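Side-chain contacts in protein adenylyltransferase (Bartonella henselae str. Houston-1, PDB 5NH2), which transfers AMP from ATP to threonine or tyrosine residues of host target proteins through its Fic domain, acting in virulence: residues A[10-13]-A[18-21]; A[126-131]-A[138-143]; A[257-262]-A[266-271]. One frame throughout, in Å; residues are numbered along the deposited sequence.

Interaction 1. Residues A[10-13]-A[18-21]; sequences HYVY and TLKN
The backbones of 10-13 and 18-21 meet in a single beta bridge at V12 and L19, with K20 N bonded to Y11 O at 2.8 Å and Y13 N bonded to T18 O at 3.1 Å. The Y13 side chain reaches across the second segment. With CG anti to the carbonyl carbon (chi1 -65°), its ring is turned over K20, whose CA sits 3.9 Å from the Y13 ring centroid in a CH-pi contact toward the rim. Beyond the ring, Y13 OH accepts a nearly straight bond from N21 N (3.1 Å, 177°). The amide of N21 is held by L19 O, with N21 ND2 2.8 Å from that oxygen, and ND2 also bonds to I25 O. The bridge ties together a loop that precedes helix 28-46 and lies beside the ATP-binding region of the Fic domain. K20 runs back along the first segment, extended beyond CG. Its NZ donates to H10 O at 3.0 Å. The same ammonium forms a salt bridge with D87, and K20 makes a cation-pi contact with F85. Next to the bridge, L19 CD2 touches Y11 CB at 4.0 Å. A water donates to both Y11 O and K20 O.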
ATOM      1  N   HIS A  10      23.036  13.775  -9.152  1.00 34.54           N
ATOM      2  CA  HIS A  10      22.344  14.665 -10.080  1.00 43.33           C
ATOM      3  C   HIS A  10      20.819  14.635  -9.936  1.00 44.69           C
ATOM      4  O   HIS A  10      20.148  15.460 -10.573  1.00 46.91           O
ATOM      5  CB  HIS A  10      22.751  14.334 -11.525  1.00 50.11           C
ATOM      6  CG  HIS A  10      24.127  14.818 -11.888  1.00 56.71           C
ATOM      7  ND1 HIS A  10      24.842  14.305 -12.949  1.00 46.61           N
ATOM      8  CD2 HIS A  10      24.908  15.783 -11.340  1.00 55.41           C
ATOM      9  CE1 HIS A  10      26.002  14.929 -13.034  1.00 47.53           C
ATOM     10  NE2 HIS A  10      26.068  15.829 -12.071  1.00 51.51           N
ATOM     11  N   TYR A  11      20.261  13.710  -9.136  1.00 48.94           N
ATOM     12  CA  TYR A  11      18.817  13.711  -8.854  1.00 48.24           C
ATOM     13  C   TYR A  11      18.361  14.843  -7.904  1.00 45.79           C
ATOM     14  O   TYR A  11      17.168  15.172  -7.885  1.00 44.96           O
ATOM     15  CB  TYR A  11      18.407  12.366  -8.242  1.00 43.31           C
ATOM     16  CG  TYR A  11      18.167  11.201  -9.198  1.00 36.62           C
ATOM     17  CD1 TYR A  11      17.044  11.167 -10.007  1.00 27.91           C
ATOM     18  CD2 TYR A  11      19.021  10.083  -9.210  1.00 33.02           C
ATOM     19  CE1 TYR A  11      16.790  10.088 -10.876  1.00 37.59           C
ATOM     20  CE2 TYR A  11      18.775   8.991 -10.086  1.00 34.16           C
ATOM     21  CZ  TYR A  11      17.651   8.992 -10.900  1.00 39.15           C
ATOM     22  OH  TYR A  11      17.382   7.924 -11.756  1.00 43.74           O
ATOM     23  N   VAL A  12      19.269  15.439  -7.111  1.00 41.06           N
ATOM     24  CA  VAL A  12      18.925  16.432  -6.096  1.00 42.65           C
ATOM     25  C   VAL A  12      19.529  17.797  -6.420  1.00 49.42           C
ATOM     26  O   VAL A  12      20.558  17.921  -7.099  1.00 53.27           O
ATOM     27  CB  VAL A  12      19.396  15.975  -4.702  1.00 48.23           C
ATOM     28  CG1 VAL A  12      18.790  14.598  -4.360  1.00 39.77           C
ATOM     29  CG2 VAL A  12      20.926  15.938  -4.687  1.00 53.53           C
ATOM     30  N   TYR A  13      18.890  18.838  -5.898  1.00 48.76           N
ATOM     31  CA  TYR A  13      19.447  20.167  -6.054  1.00 47.86           C
ATOM     32  C   TYR A  13      20.790  20.237  -5.315  1.00 49.96           C
ATOM     33  O   TYR A  13      20.891  19.765  -4.175  1.00 45.72           O
ATOM     34  CB  TYR A  13      18.490  21.245  -5.538  1.00 43.49           C
ATOM     35  CG  TYR A  13      17.210  21.348  -6.309  1.00 36.96           C
ATOM     36  CD1 TYR A  13      16.022  20.957  -5.747  1.00 36.32           C
ATOM     37  CD2 TYR A  13      17.193  21.828  -7.606  1.00 38.78           C
ATOM     38  CE1 TYR A  13      14.816  21.052  -6.447  1.00 39.28           C
ATOM     39  CE2 TYR A  13      16.000  21.885  -8.343  1.00 44.33           C
ATOM     40  CZ  TYR A  13      14.805  21.512  -7.746  1.00 43.26           C
ATOM     41  OH  TYR A  13      13.614  21.557  -8.443  1.00 42.23           O
ATOM     42  N   THR A  18      16.835  17.568  -1.448  1.00 54.28           N
ATOM     43  CA  THR A  18      15.548  17.620  -2.138  1.00 43.05           C
ATOM     44  C   THR A  18      15.665  17.194  -3.606  1.00 41.82           C
ATOM     45  O   THR A  18      16.498  17.726  -4.351  1.00 43.33           O
ATOM     46  CB  THR A  18      14.978  19.040  -2.066  1.00 37.86           C
ATOM     47  OG1 THR A  18      14.940  19.470  -0.704  1.00 44.45           O
ATOM     48  CG2 THR A  18      13.551  19.111  -2.669  1.00 34.15           C
ATOM     49  N   LEU A  19      14.784  16.273  -4.028  1.00 36.27           N
ATOM     50  CA  LEU A  19      14.775  15.779  -5.402  1.00 35.94           C
ATOM     51  C   LEU A  19      14.355  16.891  -6.367  1.00 37.16           C
ATOM     52  O   LEU A  19      13.350  17.576  -6.143  1.00 39.47           O
ATOM     53  CB  LEU A  19      13.830  14.577  -5.518  1.00 31.95           C
ATOM     54  CG  LEU A  19      14.232  13.193  -4.963  1.00 34.63           C
ATOM     55  CD1 LEU A  19      12.984  12.321  -4.864  1.00 34.18           C
ATOM     56  CD2 LEU A  19      15.282  12.482  -5.827  1.00 27.68           C
ATOM     57  N   LYS A  20      15.135  17.079  -7.436  1.00 38.54           N
ATOM     58  CA  LYS A  20      14.745  18.013  -8.489  1.00 38.51           C
ATOM     59  C   LYS A  20      13.318  17.716  -8.921  1.00 35.61           C
ATOM     60  O   LYS A  20      12.955  16.554  -9.126  1.00 32.49           O
ATOM     61  CB  LYS A  20      15.696  17.894  -9.683  1.00 37.37           C
ATOM     62  CG  LYS A  20      17.116  18.465  -9.444  1.00 36.77           C
ATOM     63  CD  LYS A  20      18.081  17.845 -10.428  1.00 35.48           C
ATOM     64  CE  LYS A  20      19.348  18.696 -10.578  1.00 41.42           C
ATOM     65  NZ  LYS A  20      20.290  18.242 -11.688  1.00 32.75           N
ATOM     66  N   ASN A  21      12.489  18.753  -8.997  1.00 34.08           N
ATOM     67  CA  ASN A  21      11.084  18.538  -9.321  1.00 34.48           C
ATOM     68  C   ASN A  21      10.588  19.632 -10.258  1.00 33.75           C
ATOM     69  O   ASN A  21      11.203  20.692 -10.398  1.00 37.98           O
ATOM     70  CB  ASN A  21      10.208  18.494  -8.053  1.00 37.88           C
ATOM     71  CG  ASN A  21      10.444  19.701  -7.131  1.00 38.35           C
ATOM     72  OD1 ASN A  21       9.838  20.764  -7.295  1.00 45.13           O
ATOM     73  ND2 ASN A  21      11.349  19.537  -6.176  1.00 34.72           N
TER
HETATM   74  O   HOH W   1      14.547  14.350  -9.315  1.00 30.64           O

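Interaction 2. Residues A[126-131]-A[138-143]; sequences NNLQGL and SEAIEL
L128 and L131 are the residues of 126-131 that touch helix 133-150 through E139, A140 and L143. The first segment begins where helix 109-124 ends. N126 has a positive phi and is the C-prime residue of a Schellman motif; N127 N bonds back to L122 O. N126 O then accepts a bond from Q129 N at 3.0 Å. This closes a type I' turn, with positive phi at N127 and L128. N127 OD1 accepts a bond from F55 N. L128 comes next and carries most of the contact. It is buried and points at the helix. Its first torsion sets CG beside the backbone N (chi1 -57°), which brings both methyl groups against E139 and A140. L128 CD2 rests on E139 CB at 3.7 Å. L128 CD1 reaches the next residue, 3.7 Å from A140 N and 4.2 Å from A140 CB. It also comes within 4.5 Å of L143 CD1, one turn further on from E139. Past Q129 and G130, L131 adds a looser touch, with its CD1 4.4 Å from E139 CG. The E139 chain bends at chi2 (-72°), and its carboxylate has a long, weak ion pair with K125. L131 O accepts a bond from H174. The contact lies in the connection between helices 109-124 and 133-150 of the Fic domain. L128 also packs on L122 of helix 109-124, L143 packs on L118 and L122 of helix 109-124 and on F165 of helix 157-171, and A140 faces F206 of helix 200-208.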
ATOM      1  N   ASN A 126      -0.482 -16.328 -17.568  1.00 49.50           N
ATOM      2  CA  ASN A 126      -1.656 -15.579 -18.037  1.00 52.14           C
ATOM      3  C   ASN A 126      -2.177 -14.619 -16.966  1.00 49.22           C
ATOM      4  O   ASN A 126      -3.357 -14.621 -16.592  1.00 44.74           O
ATOM      5  CB  ASN A 126      -2.751 -16.526 -18.531  1.00 50.74           C
ATOM      6  CG  ASN A 126      -2.270 -17.382 -19.700  1.00 74.90           C
ATOM      7  OD1 ASN A 126      -1.573 -16.891 -20.595  1.00 82.96           O
ATOM      8  ND2 ASN A 126      -2.607 -18.675 -19.681  1.00 83.78           N
ATOM      9  N   ASN A 127      -1.265 -13.809 -16.450  1.00 44.19           N
ATOM     10  CA  ASN A 127      -1.614 -12.725 -15.551  1.00 42.52           C
ATOM     11  C   ASN A 127      -2.285 -13.233 -14.285  1.00 43.99           C
ATOM     12  O   ASN A 127      -2.999 -12.476 -13.616  1.00 45.36           O
ATOM     13  CB  ASN A 127      -2.480 -11.699 -16.288  1.00 36.68           C
ATOM     14  CG  ASN A 127      -1.745 -11.098 -17.458  1.00 46.93           C
ATOM     15  OD1 ASN A 127      -0.630 -10.547 -17.313  1.00 46.12           O
ATOM     16  ND2 ASN A 127      -2.329 -11.230 -18.638  1.00 47.02           N
ATOM     17  N   LEU A 128      -2.013 -14.499 -13.942  1.00 41.38           N
ATOM     18  CA  LEU A 128      -2.517 -15.152 -12.729  1.00 44.09           C
ATOM     19  C   LEU A 128      -4.036 -15.277 -12.748  1.00 43.77           C
ATOM     20  O   LEU A 128      -4.674 -15.282 -11.696  1.00 41.52           O
ATOM     21  CB  LEU A 128      -2.079 -14.425 -11.445  1.00 37.60           C
ATOM     22  CG  LEU A 128      -0.583 -14.233 -11.210  1.00 41.03           C
ATOM     23  CD1 LEU A 128      -0.339 -13.842  -9.757  1.00 29.84           C
ATOM     24  CD2 LEU A 128       0.185 -15.509 -11.578  1.00 46.03           C
ATOM     25  N   GLN A 129      -4.630 -15.361 -13.931  1.00 38.75           N
ATOM     26  CA  GLN A 129      -6.078 -15.465 -14.019  1.00 48.03           C
ATOM     27  C   GLN A 129      -6.524 -16.934 -13.930  1.00 48.81           C
ATOM     28  O   GLN A 129      -5.712 -17.872 -13.959  1.00 46.27           O
ATOM     29  CB  GLN A 129      -6.559 -14.788 -15.313  1.00 55.29           C
ATOM     30  CG  GLN A 129      -6.600 -13.234 -15.183  1.00 55.59           C
ATOM     31  CD  GLN A 129      -6.459 -12.441 -16.491  1.00 57.50           C
ATOM     32  OE1 GLN A 129      -6.764 -12.924 -17.571  1.00 55.83           O
ATOM     33  NE2 GLN A 129      -5.971 -11.209 -16.376  1.00 59.51           N
ATOM     34  N   GLY A 130      -7.840 -17.125 -13.848  1.00 48.53           N
ATOM     35  CA  GLY A 130      -8.409 -18.460 -13.745  1.00 46.75           C
ATOM     36  C   GLY A 130      -7.865 -19.285 -12.599  1.00 51.81           C
ATOM     37  O   GLY A 130      -7.717 -20.505 -12.733  1.00 49.04           O
ATOM     38  N   LEU A 131      -7.534 -18.647 -11.483  1.00 47.07           N
ATOM     39  CA  LEU A 131      -7.042 -19.314 -10.289  1.00 46.61           C
ATOM     40  C   LEU A 131      -8.041 -19.073  -9.169  1.00 46.29           C
ATOM     41  O   LEU A 131      -8.771 -18.077  -9.183  1.00 49.75           O
ATOM     42  CB  LEU A 131      -5.649 -18.783  -9.876  1.00 39.50           C
ATOM     43  CG  LEU A 131      -4.558 -19.008 -10.915  1.00 45.28           C
ATOM     44  CD1 LEU A 131      -3.156 -18.392 -10.585  1.00 37.42           C
ATOM     45  CD2 LEU A 131      -4.476 -20.535 -11.237  1.00 46.91           C
ATOM     46  N   SER A 138      -0.648 -17.384  -3.566  1.00 37.16           N
ATOM     47  CA  SER A 138       0.679 -17.995  -3.486  1.00 40.20           C
ATOM     48  C   SER A 138       1.565 -17.510  -4.619  1.00 41.14           C
ATOM     49  O   SER A 138       2.732 -17.155  -4.387  1.00 44.25           O
ATOM     50  CB  SER A 138       0.593 -19.522  -3.476  1.00 51.92           C
ATOM     51  OG  SER A 138       0.110 -20.027  -4.706  1.00 63.79           O
ATOM     52  N   GLU A 139       1.014 -17.423  -5.841  1.00 40.98           N
ATOM     53  CA  GLU A 139       1.778 -16.848  -6.958  1.00 43.20           C
ATOM     54  C   GLU A 139       2.132 -15.361  -6.723  1.00 39.42           C
ATOM     55  O   GLU A 139       3.309 -14.933  -6.810  1.00 37.13           O
ATOM     56  CB  GLU A 139       0.973 -17.029  -8.249  1.00 45.63           C
ATOM     57  CG  GLU A 139       0.825 -18.465  -8.679  1.00 48.20           C
ATOM     58  CD  GLU A 139       2.118 -19.094  -9.223  1.00 57.70           C
ATOM     59  OE1 GLU A 139       2.173 -20.331  -9.246  1.00 66.49           O
ATOM     60  OE2 GLU A 139       3.070 -18.390  -9.644  1.00 56.96           O
ATOM     61  N   ALA A 140       1.108 -14.555  -6.435  1.00 35.56           N
ATOM     62  CA  ALA A 140       1.294 -13.129  -6.223  1.00 29.26           C
ATOM     63  C   ALA A 140       2.394 -12.846  -5.203  1.00 32.20           C
ATOM     64  O   ALA A 140       3.187 -11.923  -5.389  1.00 41.77           O
ATOM     65  CB  ALA A 140      -0.027 -12.521  -5.771  1.00 28.57           C
ATOM     66  N   ILE A 141       2.486 -13.659  -4.142  1.00 27.06           N
ATOM     67  CA  ILE A 141       3.462 -13.391  -3.082  1.00 29.40           C
ATOM     68  C   ILE A 141       4.897 -13.463  -3.628  1.00 35.22           C
ATOM     69  O   ILE A 141       5.703 -12.549  -3.416  1.00 26.44           O
ATOM     70  CB  ILE A 141       3.229 -14.346  -1.888  1.00 28.03           C
ATOM     71  CG1 ILE A 141       2.049 -13.863  -1.031  1.00 27.96           C
ATOM     72  CG2 ILE A 141       4.420 -14.332  -0.953  1.00 29.75           C
ATOM     73  CD1 ILE A 141       1.264 -14.926  -0.303  1.00 29.20           C
ATOM     74  N   GLU A 142       5.225 -14.524  -4.375  1.00 30.25           N
ATOM     75  CA  GLU A 142       6.535 -14.617  -5.021  1.00 40.27           C
ATOM     76  C   GLU A 142       6.847 -13.382  -5.869  1.00 27.01           C
ATOM     77  O   GLU A 142       7.931 -12.789  -5.727  1.00 28.98           O
ATOM     78  CB  GLU A 142       6.630 -15.901  -5.866  1.00 39.98           C
ATOM     79  CG  GLU A 142       6.511 -17.175  -5.045  1.00 43.89           C
ATOM     80  CD  GLU A 142       6.652 -18.432  -5.900  1.00 49.83           C
ATOM     81  OE1 GLU A 142       6.146 -19.489  -5.460  1.00 58.71           O
ATOM     82  OE2 GLU A 142       7.272 -18.360  -6.994  1.00 38.75           O
ATOM     83  N   LEU A 143       5.914 -12.967  -6.760  1.00 26.55           N
ATOM     84  CA  LEU A 143       6.174 -11.718  -7.521  1.00 29.21           C
ATOM     85  C   LEU A 143       6.290 -10.475  -6.622  1.00 31.75           C
ATOM     86  O   LEU A 143       7.070  -9.557  -6.908  1.00 32.50           O
ATOM     87  CB  LEU A 143       5.100 -11.488  -8.580  1.00 30.57           C
ATOM     88  CG  LEU A 143       5.175 -12.650  -9.572  1.00 38.12           C
ATOM     89  CD1 LEU A 143       3.939 -12.657 -10.347  1.00 30.87           C
ATOM     90  CD2 LEU A 143       6.356 -12.466 -10.485  1.00 40.59           C
TER

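Interaction 3. Residues A[257-262]-A[266-271]; sequences GFALNV and YIIGNI
Four backbone hydrogen bonds join strands 257-262 and 265-270. F258 N bonds to G269 O and G269 N to F258 O, each at 2.9 Å. L260 N bonds to I267 O and I267 N to L260 O, again at 2.9 Å. The two strands form a beta hairpin in the intracellular delivery domain, and their directions differ by 152°. The hairpin lies inside a five-stranded mixed sheet, consistent with the OB-type fold of this family, with strand 245-253 beside 257-262 and strand 237-239 beside 265-270.

F258, L260 and I267 share one face. The F258 CG stands between its backbone N and carbonyl carbon (chi1 70°), which swings the ring over the neighbouring strand. One ring face covers G269 N, a position that has no side chain of its own. The ring edge meets the next residue, with F258 CE1 3.2 Å from N270 O. F290 stacks edge-to-face with F258. Further along this face, L260 CB and I267 CB are 4.2 Å apart. Toward the hairpin turn, V262 CG2 touches I267 CG1 at 4.0 Å.

A259, N261, Y266 and I268 lie on the other face. I268 CD1 rests on A259 CB at 3.9 Å, and I268 also packs on L217, L218 and F221 of helix 212-227. The Y266 ring meets that of F221 at about 45°. At the far end, I271 CG2 lies 3.4 Å from G257 C.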
ATOM      1  N   GLY A 257     -17.212  -8.091  14.627  1.00 58.87           N
ATOM      2  CA  GLY A 257     -16.013  -8.735  15.128  1.00 53.31           C
ATOM      3  C   GLY A 257     -15.648  -8.221  16.502  1.00 50.57           C
ATOM      4  O   GLY A 257     -16.257  -7.274  17.016  1.00 57.56           O
ATOM      5  N   PHE A 258     -14.679  -8.896  17.113  1.00 52.38           N
ATOM      6  CA  PHE A 258     -14.120  -8.466  18.388  1.00 52.14           C
ATOM      7  C   PHE A 258     -12.609  -8.381  18.279  1.00 46.55           C
ATOM      8  O   PHE A 258     -11.987  -8.996  17.411  1.00 49.86           O
ATOM      9  CB  PHE A 258     -14.481  -9.397  19.553  1.00 51.35           C
ATOM     10  CG  PHE A 258     -13.806 -10.731  19.488  1.00 51.03           C
ATOM     11  CD1 PHE A 258     -14.281 -11.715  18.636  1.00 49.05           C
ATOM     12  CD2 PHE A 258     -12.693 -11.007  20.276  1.00 52.35           C
ATOM     13  CE1 PHE A 258     -13.680 -12.949  18.568  1.00 49.36           C
ATOM     14  CE2 PHE A 258     -12.070 -12.256  20.226  1.00 52.40           C
ATOM     15  CZ  PHE A 258     -12.568 -13.229  19.357  1.00 56.45           C
ATOM     16  N   ALA A 259     -12.032  -7.622  19.210  1.00 47.05           N
ATOM     17  CA  ALA A 259     -10.615  -7.322  19.252  1.00 46.62           C
ATOM     18  C   ALA A 259     -10.037  -7.781  20.579  1.00 59.37           C
ATOM     19  O   ALA A 259     -10.654  -7.614  21.644  1.00 59.10           O
ATOM     20  CB  ALA A 259     -10.340  -5.823  19.070  1.00 43.58           C
ATOM     21  N   LEU A 260      -8.848  -8.360  20.472  1.00 60.92           N
ATOM     22  CA  LEU A 260      -8.018  -8.844  21.560  1.00 60.95           C
ATOM     23  C   LEU A 260      -6.685  -8.098  21.520  1.00 64.87           C
ATOM     24  O   LEU A 260      -6.195  -7.728  20.442  1.00 58.53           O
ATOM     25  CB  LEU A 260      -7.793 -10.346  21.386  1.00 52.61           C
ATOM     26  CG  LEU A 260      -7.444 -11.212  22.567  1.00 62.82           C
ATOM     27  CD1 LEU A 260      -8.168 -10.672  23.781  1.00 72.17           C
ATOM     28  CD2 LEU A 260      -7.910 -12.617  22.243  1.00 63.39           C
ATOM     29  N   ASN A 261      -6.086  -7.869  22.684  1.00 64.37           N
ATOM     30  CA  ASN A 261      -4.843  -7.105  22.759  1.00 62.11           C
ATOM     31  C   ASN A 261      -3.738  -7.990  23.337  1.00 61.10           C
ATOM     32  O   ASN A 261      -3.795  -8.364  24.510  1.00 65.80           O
ATOM     33  CB  ASN A 261      -5.051  -5.856  23.595  1.00 64.88           C
ATOM     34  CG  ASN A 261      -3.868  -4.979  23.573  1.00 74.52           C
ATOM     35  OD1 ASN A 261      -3.314  -4.732  22.515  1.00 74.79           O
ATOM     36  ND2 ASN A 261      -3.430  -4.525  24.743  1.00 83.00           N
ATOM     37  N   VAL A 262      -2.751  -8.359  22.516  1.00 49.94           N
ATOM     38  CA  VAL A 262      -1.743  -9.354  22.896  1.00 50.75           C
ATOM     39  C   VAL A 262      -0.356  -8.728  22.760  1.00 50.18           C
ATOM     40  O   VAL A 262       0.145  -8.545  21.641  1.00 42.44           O
ATOM     41  CB  VAL A 262      -1.838 -10.634  22.048  1.00 47.31           C
ATOM     42  CG1 VAL A 262      -0.703 -11.573  22.419  1.00 42.87           C
ATOM     43  CG2 VAL A 262      -3.195 -11.338  22.241  1.00 39.27           C
ATOM     44  N   TYR A 266      -2.937  -5.898  18.027  1.00 37.01           N
ATOM     45  CA  TYR A 266      -4.390  -6.094  17.911  1.00 39.04           C
ATOM     46  C   TYR A 266      -4.723  -7.328  17.054  1.00 40.16           C
ATOM     47  O   TYR A 266      -4.354  -7.391  15.868  1.00 38.05           O
ATOM     48  CB  TYR A 266      -5.070  -4.856  17.325  1.00 39.74           C
ATOM     49  CG  TYR A 266      -5.004  -3.648  18.201  1.00 45.10           C
ATOM     50  CD1 TYR A 266      -5.814  -3.538  19.314  1.00 58.51           C
ATOM     51  CD2 TYR A 266      -4.151  -2.602  17.903  1.00 47.79           C
ATOM     52  CE1 TYR A 266      -5.763  -2.417  20.128  1.00 66.17           C
ATOM     53  CE2 TYR A 266      -4.099  -1.477  18.695  1.00 57.34           C
ATOM     54  CZ  TYR A 266      -4.900  -1.398  19.808  1.00 65.39           C
ATOM     55  OH  TYR A 266      -4.843  -0.291  20.605  1.00 76.89           O
ATOM     56  N   ILE A 267      -5.462  -8.276  17.649  1.00 39.87           N
ATOM     57  CA  ILE A 267      -5.906  -9.528  17.032  1.00 37.45           C
ATOM     58  C   ILE A 267      -7.417  -9.439  16.846  1.00 43.42           C
ATOM     59  O   ILE A 267      -8.159  -9.364  17.835  1.00 44.17           O
ATOM     60  CB  ILE A 267      -5.546 -10.748  17.907  1.00 34.93           C
ATOM     61  CG1 ILE A 267      -4.113 -10.643  18.431  1.00 34.04           C
ATOM     62  CG2 ILE A 267      -5.689 -12.030  17.128  1.00 35.23           C
ATOM     63  CD1 ILE A 267      -3.061 -10.469  17.311  1.00 31.42           C
ATOM     64  N   ILE A 268      -7.895  -9.465  15.585  1.00 47.60           N
ATOM     65  CA  ILE A 268      -9.331  -9.381  15.289  1.00 48.50           C
ATOM     66  C   ILE A 268      -9.874 -10.783  15.051  1.00 47.55           C
ATOM     67  O   ILE A 268      -9.215 -11.621  14.424  1.00 39.44           O
ATOM     68  CB  ILE A 268      -9.635  -8.469  14.076  1.00 48.01           C
ATOM     69  CG1 ILE A 268      -8.855  -7.150  14.147  1.00 46.14           C
ATOM     70  CG2 ILE A 268     -11.154  -8.163  13.978  1.00 39.67           C
ATOM     71  CD1 ILE A 268      -8.963  -6.470  15.445  1.00 42.66           C
ATOM     72  N   GLY A 269     -11.095 -11.043  15.546  1.00 50.33           N
ATOM     73  CA  GLY A 269     -11.762 -12.308  15.306  1.00 41.03           C
ATOM     74  C   GLY A 269     -13.245 -12.110  15.153  1.00 42.72           C
ATOM     75  O   GLY A 269     -13.793 -11.030  15.424  1.00 41.96           O
ATOM     76  N   ASN A 270     -13.912 -13.167  14.694  1.00 43.40           N
ATOM     77  CA  ASN A 270     -15.336 -13.125  14.416  1.00 49.28           C
ATOM     78  C   ASN A 270     -16.114 -13.289  15.716  1.00 54.66           C
ATOM     79  O   ASN A 270     -15.765 -14.146  16.530  1.00 61.74           O
ATOM     80  CB  ASN A 270     -15.679 -14.244  13.443  1.00 54.09           C
ATOM     81  CG  ASN A 270     -17.021 -14.065  12.800  1.00 61.34           C
ATOM     82  OD1 ASN A 270     -18.050 -13.991  13.475  1.00 61.53           O
ATOM     83  ND2 ASN A 270     -17.021 -13.982  11.469  1.00 66.31           N
ATOM     84  N   ILE A 271     -17.168 -12.484  15.917  1.00 55.71           N
ATOM     85  CA  ILE A 271     -17.947 -12.574  17.165  1.00 62.52           C
ATOM     86  C   ILE A 271     -18.608 -13.945  17.321  1.00 62.86           C
ATOM     87  O   ILE A 271     -18.697 -14.470  18.438  1.00 55.17           O
ATOM     88  CB  ILE A 271     -19.005 -11.460  17.246  1.00 61.14           C
ATOM     89  CG1 ILE A 271     -19.894 -11.543  16.029  1.00 57.19           C
ATOM     90  CG2 ILE A 271     -18.370 -10.098  17.308  1.00 60.23           C
ATOM     91  CD1 ILE A 271     -20.853 -10.484  15.999  1.00 59.22           C
TER

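The three contacts follow one another along the chain without touching. Interaction 1 lies nearest the active site. The L19 side chain is about 4 Å from that of E155, an ATP-binding residue, and about 8 Å from the bound magnesium ion. The K20 side chain is about 4 Å from that of F85, which probably binds ATP. Interaction 2 involves helix 133-150, which leads into the Fic motif, but lies away from the annotated sites. Its centre is about 37 Å from that of interaction 1. Interaction 3 belongs to the intracellular delivery domain; its centre is about 30 Å from that of interaction 2 and about 45 Å from that of interaction 1, across the chain's centre.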